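Local coordinates for protein thermostable carboxypeptidase 1 (Pyrococcus furiosus, PDB 1KA2) that releases amino acids one after another from the C-terminus of peptides with broad specificity, working as a homodimeric metallocarboxypeptidase that uses cobalt, at residues I297-S300 and Q301-F304; W305-I308 and I309-K313; K457-L460 and R461-H465. All blocks are in the same frame, centred on the assembly; numbering follows the deposited sequence.

Interaction 1: residues I297-S300 and Q301-F304; sequences IHES and QSRF. With MG (magnesium ion), chain B.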
ATOM      1  N   ILE A 297       7.176 -22.548  13.254  1.00 28.96           N
ATOM      2  CA  ILE A 297       8.468 -21.941  13.572  1.00 30.32           C
ATOM      3  C   ILE A 297       8.237 -20.443  13.801  1.00 31.31           C
ATOM      4  O   ILE A 297       8.873 -19.833  14.663  1.00 32.68           O
ATOM      5  CB  ILE A 297       9.504 -22.143  12.431  1.00 30.88           C
ATOM      6  CG1 ILE A 297       9.657 -23.642  12.145  1.00 31.76           C
ATOM      7  CG2 ILE A 297      10.861 -21.541  12.832  1.00 31.57           C
ATOM      8  CD1 ILE A 297      10.118 -24.447  13.339  1.00 28.31           C
ATOM      9  N   HIS A 298       7.322 -19.841  13.037  1.00 30.38           N
ATOM     10  CA  HIS A 298       7.060 -18.411  13.207  1.00 30.74           C
ATOM     11  C   HIS A 298       6.511 -18.136  14.599  1.00 28.70           C
ATOM     12  O   HIS A 298       6.931 -17.197  15.259  1.00 27.61           O
ATOM     13  CB  HIS A 298       6.091 -17.885  12.143  1.00 29.47           C
ATOM     14  CG  HIS A 298       6.675 -16.798  11.291  1.00 33.21           C
ATOM     15  ND1 HIS A 298       6.936 -15.532  11.772  1.00 32.86           N
ATOM     16  CD2 HIS A 298       7.071 -16.797   9.995  1.00 32.45           C
ATOM     17  CE1 HIS A 298       7.466 -14.798  10.808  1.00 32.05           C
ATOM     18  NE2 HIS A 298       7.560 -15.542   9.722  1.00 29.23           N
ATOM     19  N   GLU A 299       5.584 -18.966  15.058  1.00 28.85           N
ATOM     20  CA  GLU A 299       5.031 -18.781  16.392  1.00 28.14           C
ATOM     21  C   GLU A 299       6.040 -19.115  17.493  1.00 27.84           C
ATOM     22  O   GLU A 299       5.830 -18.771  18.654  1.00 26.93           O
ATOM     23  CB  GLU A 299       3.749 -19.603  16.545  1.00 29.97           C
ATOM     24  CG  GLU A 299       2.546 -18.920  15.889  1.00 30.90           C
ATOM     25  CD  GLU A 299       2.036 -17.733  16.686  1.00 32.87           C
ATOM     26  OE1 GLU A 299       1.307 -17.902  17.671  1.00 30.16           O
ATOM     27  OE2 GLU A 299       2.359 -16.589  16.360  1.00 35.26           O
ATOM     28  N   SER A 300       7.129 -19.791  17.149  1.00 26.37           N
ATOM     29  CA  SER A 300       8.132 -20.067  18.179  1.00 29.94           C
ATOM     30  C   SER A 300       8.894 -18.760  18.434  1.00 29.50           C
ATOM     31  O   SER A 300       9.415 -18.527  19.521  1.00 30.07           O
ATOM     32  CB  SER A 300       9.114 -21.166  17.731  1.00 29.43           C
ATOM     33  OG  SER A 300       9.985 -20.714  16.711  1.00 27.28           O
ATOM     34  N   GLN A 301       8.941 -17.899  17.422  1.00 30.87           N
ATOM     35  CA  GLN A 301       9.644 -16.627  17.542  1.00 31.87           C
ATOM     36  C   GLN A 301       8.784 -15.594  18.243  1.00 33.64           C
ATOM     37  O   GLN A 301       9.251 -14.909  19.157  1.00 34.64           O
ATOM     38  CB  GLN A 301      10.058 -16.129  16.159  1.00 32.10           C
ATOM     39  CG  GLN A 301      11.009 -17.083  15.481  1.00 33.22           C
ATOM     40  CD  GLN A 301      12.226 -17.373  16.344  1.00 35.27           C
ATOM     41  OE1 GLN A 301      13.065 -16.501  16.567  1.00 34.60           O
ATOM     42  NE2 GLN A 301      12.314 -18.599  16.850  1.00 33.58           N
ATOM     43  N   SER A 302       7.526 -15.487  17.826  1.00 33.11           N
ATOM     44  CA  SER A 302       6.621 -14.527  18.441  1.00 33.20           C
ATOM     45  C   SER A 302       6.424 -14.854  19.923  1.00 33.20           C
ATOM     46  O   SER A 302       6.416 -13.954  20.759  1.00 33.14           O
ATOM     47  CB  SER A 302       5.265 -14.529  17.728  1.00 30.47           C
ATOM     48  OG  SER A 302       4.626 -15.796  17.820  1.00 31.00           O
ATOM     49  N   ARG A 303       6.255 -16.137  20.242  1.00 33.87           N
ATOM     50  CA  ARG A 303       6.050 -16.548  21.633  1.00 34.84           C
ATOM     51  C   ARG A 303       7.343 -16.446  22.428  1.00 34.70           C
ATOM     52  O   ARG A 303       7.321 -16.241  23.638  1.00 36.17           O
ATOM     53  CB  ARG A 303       5.515 -17.978  21.708  1.00 34.90           C
ATOM     54  CG  ARG A 303       4.128 -18.158  21.096  1.00 35.36           C
ATOM     55  CD  ARG A 303       3.065 -17.316  21.820  1.00 35.54           C
ATOM     56  NE  ARG A 303       1.722 -17.774  21.475  1.00 35.82           N
ATOM     57  CZ  ARG A 303       0.594 -17.191  21.865  1.00 34.92           C
ATOM     58  NH1 ARG A 303       0.629 -16.102  22.621  1.00 37.70           N
ATOM     59  NH2 ARG A 303      -0.571 -17.710  21.509  1.00 33.83           N
ATOM     60  N   PHE A 304       8.476 -16.585  21.748  1.00 35.64           N
ATOM     61  CA  PHE A 304       9.751 -16.462  22.435  1.00 33.18           C
ATOM     62  C   PHE A 304       9.834 -15.053  23.016  1.00 33.73           C
ATOM     63  O   PHE A 304      10.069 -14.878  24.213  1.00 32.64           O
ATOM     64  CB  PHE A 304      10.928 -16.679  21.480  1.00 34.04           C
ATOM     65  CG  PHE A 304      12.273 -16.682  22.175  1.00 34.31           C
ATOM     66  CD1 PHE A 304      12.753 -17.840  22.782  1.00 31.85           C
ATOM     67  CD2 PHE A 304      13.031 -15.518  22.260  1.00 32.87           C
ATOM     68  CE1 PHE A 304      13.970 -17.840  23.465  1.00 31.94           C
ATOM     69  CE2 PHE A 304      14.257 -15.508  22.943  1.00 32.75           C
ATOM     70  CZ  PHE A 304      14.723 -16.669  23.544  1.00 31.88           C
TER
HETATM   71 MG    MG B 501       1.585 -14.649  15.878  1.00 36.05          MG
HETATM   72  O   HOH W   1       1.188 -19.817  19.551  1.00 31.78           O
HETATM   73  O   HOH W   2       0.516 -12.849  15.218  1.00 35.72           O
HETATM   74  O   HOH W   3       0.613 -15.507  14.145  1.00 37.81           O
HETATM   75  O   HOH W   4      -0.277 -15.419  16.834  1.00 33.55           O
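Two partners grip OE2 of E299: the magnesium ion, to which OE2 is bonded at 2.1 Å, and the hydroxyl of S302, whose OG donates to OE2 over 2.8 Å. The serine comes from above the carboxylate plane, 70° out of it. OG of S302 sits between its own backbone N and carbonyl carbon (chi1 62°), and this rotation carries it to the metal-bound oxygen. Three waters and NE2 of H269 and of H273 complete the six bonds to the ion, so S302 acts as a second-shell group on a first-shell ligand. The other oxygen, OE1, faces R303 one helical turn on. At 3.8 Å from NE of R303 the salt bridge is long, and because OE1 lies well out of the guanidinium plane it works through charge alone. A water joins the pair, donating to OE1 of E299 at 2.7 Å and accepting from NE of R303 at 2.9 Å. NH1 of R303 forms a salt bridge with OE1 of E306. NE2 of Q301, with its partner nearly in the amide plane, donates to OG of S300 at 3.1 Å, while OE1 of the same amide is hydrogen-bonded to NE2 of H465. E299 supplies the third protein ligand after the HEXXH pair, as in gluzincin-type metallopeptidases. On helix 295-309, S302 packs against helix 261-278, F304 and Q301 against helix 454-465, and S300 against helix 421-440.

Interaction 2: residues W305-I308 and I309-K313; sequences WENI and IGRSK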
ATOM      1  N   TRP A 305       9.630 -14.044  22.168  1.00 32.48           N
ATOM      2  CA  TRP A 305       9.701 -12.666  22.634  1.00 28.24           C
ATOM      3  C   TRP A 305       8.558 -12.277  23.557  1.00 30.16           C
ATOM      4  O   TRP A 305       8.761 -11.561  24.548  1.00 30.09           O
ATOM      5  CB  TRP A 305       9.767 -11.699  21.446  1.00 27.41           C
ATOM      6  CG  TRP A 305      11.075 -11.800  20.751  1.00 26.71           C
ATOM      7  CD1 TRP A 305      11.443 -12.735  19.840  1.00 26.65           C
ATOM      8  CD2 TRP A 305      12.248 -11.035  21.036  1.00 26.34           C
ATOM      9  NE1 TRP A 305      12.774 -12.613  19.546  1.00 25.93           N
ATOM     10  CE2 TRP A 305      13.294 -11.574  20.268  1.00 23.71           C
ATOM     11  CE3 TRP A 305      12.520  -9.947  21.880  1.00 27.94           C
ATOM     12  CZ2 TRP A 305      14.597 -11.070  20.313  1.00 21.95           C
ATOM     13  CZ3 TRP A 305      13.825  -9.445  21.924  1.00 27.80           C
ATOM     14  CH2 TRP A 305      14.839 -10.011  21.145  1.00 23.99           C
ATOM     15  N   GLU A 306       7.358 -12.745  23.249  1.00 29.24           N
ATOM     16  CA  GLU A 306       6.203 -12.401  24.075  1.00 32.03           C
ATOM     17  C   GLU A 306       6.212 -12.996  25.485  1.00 34.47           C
ATOM     18  O   GLU A 306       6.135 -12.262  26.472  1.00 36.48           O
ATOM     19  CB  GLU A 306       4.906 -12.828  23.387  1.00 29.33           C
ATOM     20  CG  GLU A 306       3.667 -12.483  24.199  1.00 28.72           C
ATOM     21  CD  GLU A 306       2.456 -13.253  23.745  1.00 31.28           C
ATOM     22  OE1 GLU A 306       2.613 -14.090  22.826  1.00 28.15           O
ATOM     23  OE2 GLU A 306       1.356 -13.031  24.305  1.00 30.01           O
ATOM     24  N   ASN A 307       6.294 -14.322  25.575  1.00 36.34           N
ATOM     25  CA  ASN A 307       6.244 -15.013  26.870  1.00 37.72           C
ATOM     26  C   ASN A 307       7.583 -15.287  27.553  1.00 37.23           C
ATOM     27  O   ASN A 307       7.729 -15.050  28.750  1.00 37.50           O
ATOM     28  CB  ASN A 307       5.473 -16.329  26.717  1.00 38.91           C
ATOM     29  CG  ASN A 307       4.078 -16.126  26.141  1.00 38.36           C
ATOM     30  OD1 ASN A 307       3.381 -15.169  26.489  1.00 38.70           O
ATOM     31  ND2 ASN A 307       3.661 -17.032  25.268  1.00 35.45           N
ATOM     32  N   ILE A 308       8.552 -15.796  26.804  1.00 35.14           N
ATOM     33  CA  ILE A 308       9.860 -16.078  27.379  1.00 35.81           C
ATOM     34  C   ILE A 308      10.506 -14.813  27.943  1.00 36.77           C
ATOM     35  O   ILE A 308      11.053 -14.824  29.040  1.00 37.77           O
ATOM     36  CB  ILE A 308      10.805 -16.692  26.325  1.00 36.58           C
ATOM     37  CG1 ILE A 308      10.160 -17.950  25.721  1.00 38.24           C
ATOM     38  CG2 ILE A 308      12.156 -17.022  26.953  1.00 34.98           C
ATOM     39  CD1 ILE A 308       9.875 -19.063  26.733  1.00 35.01           C
ATOM     40  N   ILE A 309      10.425 -13.724  27.180  1.00 38.35           N
ATOM     41  CA  ILE A 309      11.010 -12.435  27.556  1.00 37.08           C
ATOM     42  C   ILE A 309      10.009 -11.423  28.098  1.00 37.56           C
ATOM     43  O   ILE A 309      10.208 -10.853  29.177  1.00 36.88           O
ATOM     44  CB  ILE A 309      11.730 -11.789  26.351  1.00 35.55           C
ATOM     45  CG1 ILE A 309      12.887 -12.682  25.922  1.00 35.19           C
ATOM     46  CG2 ILE A 309      12.211 -10.389  26.702  1.00 35.42           C
ATOM     47  CD1 ILE A 309      13.773 -12.108  24.826  1.00 35.20           C
ATOM     48  N   GLY A 310       8.939 -11.197  27.343  1.00 38.13           N
ATOM     49  CA  GLY A 310       7.936 -10.224  27.740  1.00 36.76           C
ATOM     50  C   GLY A 310       7.226 -10.417  29.067  1.00 37.28           C
ATOM     51  O   GLY A 310       6.788  -9.441  29.665  1.00 36.53           O
ATOM     52  N   ARG A 311       7.100 -11.651  29.543  1.00 37.07           N
ATOM     53  CA  ARG A 311       6.424 -11.881  30.818  1.00 38.47           C
ATOM     54  C   ARG A 311       7.426 -12.204  31.927  1.00 40.04           C
ATOM     55  O   ARG A 311       7.038 -12.547  33.046  1.00 39.32           O
ATOM     56  CB  ARG A 311       5.389 -13.014  30.696  1.00 38.95           C
ATOM     57  CG  ARG A 311       4.185 -12.675  29.839  1.00 41.92           C
ATOM     58  CD  ARG A 311       3.194 -13.823  29.843  1.00 41.81           C
ATOM     59  NE  ARG A 311       2.272 -13.727  28.717  1.00 42.10           N
ATOM     60  CZ  ARG A 311       1.173 -12.987  28.683  1.00 43.17           C
ATOM     61  NH1 ARG A 311       0.817 -12.261  29.721  1.00 41.80           N
ATOM     62  NH2 ARG A 311       0.432 -12.969  27.588  1.00 44.11           N
ATOM     63  N   SER A 312       8.713 -12.090  31.606  1.00 39.96           N
ATOM     64  CA  SER A 312       9.773 -12.358  32.577  1.00 40.63           C
ATOM     65  C   SER A 312       9.923 -11.166  33.527  1.00 40.86           C
ATOM     66  O   SER A 312       9.639 -10.022  33.157  1.00 38.56           O
ATOM     67  CB  SER A 312      11.111 -12.619  31.871  1.00 39.20           C
ATOM     68  OG  SER A 312      11.681 -11.415  31.400  1.00 41.38           O
ATOM     69  N   LYS A 313      10.376 -11.433  34.747  1.00 40.92           N
ATOM     70  CA  LYS A 313      10.552 -10.380  35.745  1.00 40.80           C
ATOM     71  C   LYS A 313      11.498  -9.281  35.256  1.00 39.51           C
ATOM     72  O   LYS A 313      11.285  -8.096  35.521  1.00 38.44           O
ATOM     73  CB  LYS A 313      11.095 -10.997  37.025  1.00 43.58           C
ATOM     74  CG  LYS A 313      11.201 -10.031  38.170  1.00 48.44           C
ATOM     75  CD  LYS A 313       9.827  -9.542  38.531  1.00 50.12           C
ATOM     76  CE  LYS A 313       9.835  -8.675  39.766  1.00 51.13           C
ATOM     77  NZ  LYS A 313       8.437  -8.378  40.158  1.00 51.81           N
TER
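R311 reaches back beside the preceding helical turn to N307 and E306. CB lies 3.7 Å from the backbone O of N307, while CG is 3.9 Å from the backbone O of E306. The chain runs extended from CG to NE (chi2 -177°), which brings CD alongside the N307 amide. NE then donates to OD1 of N307 over 2.9 Å in a nearly straight bond (164°), with OD1 at the guanidinium edge, 5° from its plane. At the tip, NH2 makes a weak salt-bridge hydrogen bond to OE2 of E306 at 3.4 Å, and NH1 is bonded to the carbonyl O of F342. The remaining carboxylate oxygen of E306, OE1, accepts from ND1 of the metal ligand H269 and pairs with R303, so E306 is a second-shell residue of the metal site. W305 and I309 run alongside each other in the same direction. CD1 of I309 sits over one face of the indole, 4.1 Å from the centroid of the six-membered ring, a CH-pi contact offset toward the rim. The backbone closes with a pi turn, N of G310 donating to O of W305, five residues back. A type I turn from I309 to S312 follows, and OG of S312 caps N of F315 at the start of helix 313-326. Around this end of helix 295-309, W305 and E306 pack on helix 261-278, I308 on helix 421-440, and N307 on W493 of helix 488-498.

Interaction 3: residues K457-L460 and R461-H465; sequences KAWL and REKIH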
ATOM      1  N   LYS A 457      19.431 -11.632  19.665  1.00 36.55           N
ATOM      2  CA  LYS A 457      18.911 -11.485  18.316  1.00 36.56           C
ATOM      3  C   LYS A 457      19.817 -12.252  17.359  1.00 35.75           C
ATOM      4  O   LYS A 457      19.344 -12.913  16.434  1.00 36.65           O
ATOM      5  CB  LYS A 457      18.856  -9.999  17.921  1.00 35.59           C
ATOM      6  CG  LYS A 457      17.779  -9.202  18.660  1.00 37.64           C
ATOM      7  CD  LYS A 457      18.074  -7.710  18.667  1.00 41.06           C
ATOM      8  CE  LYS A 457      18.064  -7.115  17.271  1.00 44.00           C
ATOM      9  NZ  LYS A 457      18.383  -5.657  17.286  1.00 43.26           N
ATOM     10  N   ALA A 458      21.121 -12.175  17.593  1.00 35.16           N
ATOM     11  CA  ALA A 458      22.094 -12.857  16.743  1.00 34.84           C
ATOM     12  C   ALA A 458      22.033 -14.383  16.914  1.00 34.62           C
ATOM     13  O   ALA A 458      22.242 -15.134  15.958  1.00 35.16           O
ATOM     14  CB  ALA A 458      23.503 -12.341  17.059  1.00 36.23           C
ATOM     15  N   TRP A 459      21.746 -14.837  18.131  1.00 33.77           N
ATOM     16  CA  TRP A 459      21.658 -16.276  18.392  1.00 34.25           C
ATOM     17  C   TRP A 459      20.488 -16.826  17.587  1.00 32.85           C
ATOM     18  O   TRP A 459      20.600 -17.871  16.954  1.00 31.64           O
ATOM     19  CB  TRP A 459      21.427 -16.541  19.885  1.00 36.40           C
ATOM     20  CG  TRP A 459      21.507 -17.985  20.268  1.00 40.69           C
ATOM     21  CD1 TRP A 459      22.599 -18.645  20.762  1.00 40.63           C
ATOM     22  CD2 TRP A 459      20.446 -18.948  20.217  1.00 40.62           C
ATOM     23  NE1 TRP A 459      22.282 -19.955  21.028  1.00 41.64           N
ATOM     24  CE2 TRP A 459      20.967 -20.169  20.703  1.00 41.63           C
ATOM     25  CE3 TRP A 459      19.107 -18.897  19.811  1.00 40.72           C
ATOM     26  CZ2 TRP A 459      20.195 -21.328  20.795  1.00 40.72           C
ATOM     27  CZ3 TRP A 459      18.335 -20.056  19.904  1.00 42.08           C
ATOM     28  CH2 TRP A 459      18.885 -21.253  20.393  1.00 41.72           C
ATOM     29  N   LEU A 460      19.367 -16.105  17.616  1.00 32.52           N
ATOM     30  CA  LEU A 460      18.181 -16.509  16.870  1.00 32.38           C
ATOM     31  C   LEU A 460      18.471 -16.525  15.367  1.00 32.70           C
ATOM     32  O   LEU A 460      18.026 -17.418  14.654  1.00 31.83           O
ATOM     33  CB  LEU A 460      17.005 -15.564  17.162  1.00 29.45           C
ATOM     34  CG  LEU A 460      15.935 -15.893  18.227  1.00 30.46           C
ATOM     35  CD1 LEU A 460      16.016 -17.345  18.681  1.00 25.08           C
ATOM     36  CD2 LEU A 460      16.083 -14.980  19.391  1.00 27.41           C
ATOM     37  N   ARG A 461      19.233 -15.545  14.888  1.00 34.39           N
ATOM     38  CA  ARG A 461      19.563 -15.471  13.466  1.00 36.03           C
ATOM     39  C   ARG A 461      20.307 -16.710  12.985  1.00 36.69           C
ATOM     40  O   ARG A 461      19.879 -17.381  12.046  1.00 37.48           O
ATOM     41  CB  ARG A 461      20.410 -14.225  13.182  1.00 36.82           C
ATOM     42  CG  ARG A 461      20.799 -14.049  11.725  1.00 36.59           C
ATOM     43  CD  ARG A 461      21.166 -12.602  11.456  1.00 40.52           C
ATOM     44  NE  ARG A 461      20.833 -12.209  10.088  1.00 45.49           N
ATOM     45  CZ  ARG A 461      20.660 -10.949   9.688  1.00 48.30           C
ATOM     46  NH1 ARG A 461      20.791  -9.944  10.551  1.00 46.27           N
ATOM     47  NH2 ARG A 461      20.335 -10.688   8.424  1.00 49.48           N
ATOM     48  N   GLU A 462      21.427 -17.004  13.636  1.00 39.40           N
ATOM     49  CA  GLU A 462      22.252 -18.151  13.279  1.00 40.44           C
ATOM     50  C   GLU A 462      21.534 -19.480  13.407  1.00 39.75           C
ATOM     51  O   GLU A 462      21.695 -20.360  12.559  1.00 39.40           O
ATOM     52  CB  GLU A 462      23.507 -18.196  14.152  1.00 44.52           C
ATOM     53  CG  GLU A 462      24.738 -17.601  13.504  1.00 49.45           C
ATOM     54  CD  GLU A 462      25.112 -18.306  12.216  1.00 50.33           C
ATOM     55  OE1 GLU A 462      25.291 -19.549  12.239  1.00 49.82           O
ATOM     56  OE2 GLU A 462      25.227 -17.614  11.182  1.00 52.63           O
ATOM     57  N   LYS A 463      20.749 -19.634  14.467  1.00 37.68           N
ATOM     58  CA  LYS A 463      20.050 -20.896  14.678  1.00 38.24           C
ATOM     59  C   LYS A 463      18.795 -21.085  13.830  1.00 37.35           C
ATOM     60  O   LYS A 463      18.592 -22.151  13.250  1.00 36.83           O
ATOM     61  CB  LYS A 463      19.696 -21.061  16.164  1.00 37.53           C
ATOM     62  CG  LYS A 463      20.892 -21.188  17.099  1.00 40.11           C
ATOM     63  CD  LYS A 463      21.756 -22.381  16.723  1.00 43.34           C
ATOM     64  CE  LYS A 463      22.741 -22.761  17.829  1.00 45.65           C
ATOM     65  NZ  LYS A 463      23.797 -21.735  18.056  1.00 47.37           N
ATOM     66  N   ILE A 464      17.966 -20.047  13.729  1.00 37.31           N
ATOM     67  CA  ILE A 464      16.709 -20.149  12.983  1.00 36.36           C
ATOM     68  C   ILE A 464      16.530 -19.284  11.728  1.00 37.03           C
ATOM     69  O   ILE A 464      16.334 -19.800  10.627  1.00 38.96           O
ATOM     70  CB  ILE A 464      15.508 -19.822  13.900  1.00 35.36           C
ATOM     71  CG1 ILE A 464      15.575 -20.637  15.198  1.00 35.24           C
ATOM     72  CG2 ILE A 464      14.216 -20.087  13.157  1.00 34.23           C
ATOM     73  CD1 ILE A 464      15.556 -22.136  15.001  1.00 35.44           C
ATOM     74  N   HIS A 465      16.584 -17.969  11.917  1.00 34.04           N
ATOM     75  CA  HIS A 465      16.352 -16.982  10.857  1.00 33.24           C
ATOM     76  C   HIS A 465      17.064 -17.064   9.499  1.00 33.57           C
ATOM     77  O   HIS A 465      16.410 -17.197   8.463  1.00 31.83           O
ATOM     78  CB  HIS A 465      16.557 -15.582  11.446  1.00 29.60           C
ATOM     79  CG  HIS A 465      15.756 -15.329  12.693  1.00 30.42           C
ATOM     80  ND1 HIS A 465      15.883 -14.178  13.440  1.00 29.96           N
ATOM     81  CD2 HIS A 465      14.812 -16.078  13.313  1.00 26.35           C
ATOM     82  CE1 HIS A 465      15.050 -14.228  14.467  1.00 28.30           C
ATOM     83  NE2 HIS A 465      14.391 -15.370  14.413  1.00 26.40           N
TER
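The segments 457-460 and 461-465 form one unbroken helix, with i to i+4 bonds in series: N of R461 to O of K457, N of E462 to O of A458, and N of K463 to O of W459. At L460 the pattern widens. Its O accepts from N of I464 at 2.8 Å and also from N of H465 at 3.1 Å, the two donors arriving from opposite faces of the carbonyl plane. K463 folds back across the indole of W459. Its CG stands over the centre of the six-membered ring, 3.6 Å from the centroid and 5° off the normal, a CH-pi contact. Bends at chi2 and chi4 (-59° and -67°) then swing NZ to 4.3 Å from the centroid of the five-membered ring, an off-centre cation-pi pair, while NE1 of W459 is bonded to D440. On another side CB of L460 meets the imidazole of H465, lying 4.0 Å from its centroid over a face. Both imidazole nitrogens are satisfied, ND1 by Q279 and NE2 by Q301, and the ring stacks on Y276. The i to i+5 bond from N of H465 to O of L460 is what defines a pi turn, here in the last turn of helix 454-465.

Following the chain, interaction 1 and interaction 2 come in direct succession along helix 295-309, with a probable hydrogen bond from I309 N to F304 O (3.2 Å) across their junction. Each is local; neither nests in nor crosses the other, and only interaction 2 leaves the helix, through the turn into helix 313-326. Interaction 3 follows much later in sequence, on helix 454-465, yet returns to the same region. It meets interaction 1 where OE1 of Q301 lies 2.8 Å from NE2 of H465, and I297 packs on I464. It meets interaction 2 through W305, which packs against K457 and L460. Helix 454-465 is thereby tied to helix 295-309, which carries the metal ligand E299.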